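Local coordinates for protein cadherin-related family member 2 (Mus musculus, PDB 5CYX) that probably forms calcium-dependent heterophilic adhesion complexes with CDHR5 between neighbouring microvilli, controlling how they pack in the epithelial brush border, at residues P65-F68 with E69-P72. Residues are numbered along the deposited sequence; the frame is centred on the assembly and turned at random.
With CA (calcium ion), chain B; CA (calcium ion), chain C.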
loop_
_atom_site.group_PDB
_atom_site.type_symbol
_atom_site.label_atom_id
_atom_site.label_comp_id
_atom_site.label_asym_id
_atom_site.label_seq_id
_atom_site.Cartn_x
_atom_site.Cartn_y
_atom_site.Cartn_z
ATOM N N PRO A 65 9.639 36.028 -23.748
ATOM C CA PRO A 65 9.701 34.636 -23.309
ATOM C C PRO A 65 8.437 33.827 -23.641
ATOM O O PRO A 65 7.343 34.327 -23.528
ATOM C CB PRO A 65 9.907 34.753 -21.782
ATOM C CG PRO A 65 10.489 36.114 -21.564
ATOM C CD PRO A 65 9.839 36.966 -22.609
ATOM N N LEU A 66 8.650 32.597 -24.091
ATOM C CA LEU A 66 7.638 31.628 -24.340
ATOM C C LEU A 66 7.333 30.923 -23.045
ATOM O O LEU A 66 8.229 30.758 -22.212
ATOM C CB LEU A 66 8.176 30.560 -25.314
ATOM C CG LEU A 66 8.474 30.993 -26.742
ATOM C CD1 LEU A 66 8.998 29.807 -27.542
ATOM C CD2 LEU A 66 7.238 31.553 -27.422
ATOM N N ASP A 67 6.100 30.449 -22.893
ATOM C CA ASP A 67 5.686 29.812 -21.655
ATOM C C ASP A 67 4.487 28.934 -21.931
ATOM O O ASP A 67 3.365 29.415 -22.090
ATOM C CB ASP A 67 5.342 30.887 -20.563
ATOM C CG ASP A 67 4.978 30.246 -19.218
ATOM O OD1 ASP A 67 5.281 29.054 -18.969
ATOM O OD2 ASP A 67 4.340 30.892 -18.413
ATOM N N PHE A 68 4.743 27.639 -22.016
ATOM C CA PHE A 68 3.730 26.674 -22.300
ATOM C C PHE A 68 2.601 26.733 -21.292
ATOM O O PHE A 68 1.442 26.592 -21.662
ATOM C CB PHE A 68 4.319 25.270 -22.262
ATOM C CG PHE A 68 3.304 24.208 -22.522
ATOM C CD1 PHE A 68 2.901 23.939 -23.823
ATOM C CD2 PHE A 68 2.746 23.469 -21.480
ATOM C CE1 PHE A 68 1.979 22.933 -24.075
ATOM C CE2 PHE A 68 1.820 22.474 -21.728
ATOM C CZ PHE A 68 1.426 22.231 -23.022
ATOM N N GLU A 69 2.945 26.952 -20.026
ATOM C CA GLU A 69 1.942 26.949 -18.963
ATOM C C GLU A 69 0.854 28.036 -19.122
ATOM O O GLU A 69 -0.280 27.819 -18.662
ATOM C CB GLU A 69 2.603 27.070 -17.587
ATOM C CG GLU A 69 3.159 25.763 -17.061
ATOM C CD GLU A 69 4.293 25.159 -17.919
ATOM O OE1 GLU A 69 5.293 25.799 -18.238
ATOM O OE2 GLU A 69 4.210 24.020 -18.300
ATOM N N THR A 70 1.167 29.150 -19.790
ATOM C CA THR A 70 0.161 30.222 -20.054
ATOM C C THR A 70 -0.284 30.340 -21.515
ATOM O O THR A 70 -1.466 30.525 -21.762
ATOM C CB THR A 70 0.658 31.604 -19.634
ATOM O OG1 THR A 70 2.070 31.556 -19.526
ATOM C CG2 THR A 70 0.114 32.006 -18.287
ATOM N N VAL A 71 0.643 30.270 -22.470
ATOM C CA VAL A 71 0.301 30.416 -23.881
ATOM C C VAL A 71 0.886 29.228 -24.672
ATOM O O VAL A 71 1.986 29.287 -25.220
ATOM C CB VAL A 71 0.730 31.767 -24.465
ATOM C CG1 VAL A 71 0.204 31.886 -25.892
ATOM C CG2 VAL A 71 0.165 32.946 -23.631
ATOM N N PRO A 72 0.140 28.132 -24.713
ATOM C CA PRO A 72 0.585 26.915 -25.379
ATOM C C PRO A 72 0.722 26.987 -26.924
ATOM O O PRO A 72 1.541 26.234 -27.511
ATOM C CB PRO A 72 -0.457 25.875 -24.954
ATOM C CG PRO A 72 -1.651 26.649 -24.554
ATOM C CD PRO A 72 -1.154 27.961 -24.028
HETATM CA CA CA B . 6.955 27.551 -18.450
HETATM CA CA CA C . 6.669 23.551 -18.595
HETATM O O HOH W 1 4.150 30.982 -25.078
HETATM O O HOH W 2 6.878 28.180 -16.071
#
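D67 and E69 share a calcium ion in a local contact within the loop between strands 59-62 and 73-81, at the end of the first cadherin repeat that faces the second. D67 OD1 binds this ion at 2.3 Å, and E69 OE1 reaches it at 2.4 Å. E69 OE1 also bridges to a second calcium, which OE2 grips at 2.5 Å; the bend at chi2 (63°) folds the carboxylate back towards both metals. The two carboxylates belong to the DXE calcium motif of cadherins, here D67-F68-E69; E18 and D100 help complete the first site, while D97 and D133 join E69 at the second, tying the repeats together. Behind the metals, D67 O accepts two backbone bonds, a straight one from V71 N at 2.9 Å and a more bent one from T70 N, which sits above the carbonyl plane. T70 OG1 lies 2.6 Å from D67 OD2, the carboxylate oxygen not on calcium. F68 has CG beside its carbonyl carbon (chi1 179°), which turns the buried ring toward P72; they meet obliquely, CE1 lying 3.9 Å from P72 CB, while E69 OE2 meets the ring edge in its plane. P198 of the second subunit, another copy of this protein, also packs on F68. With an alanine here the ring is gone, and a gap would probably open beside P72 and P198. A water links D67 N to V71 O.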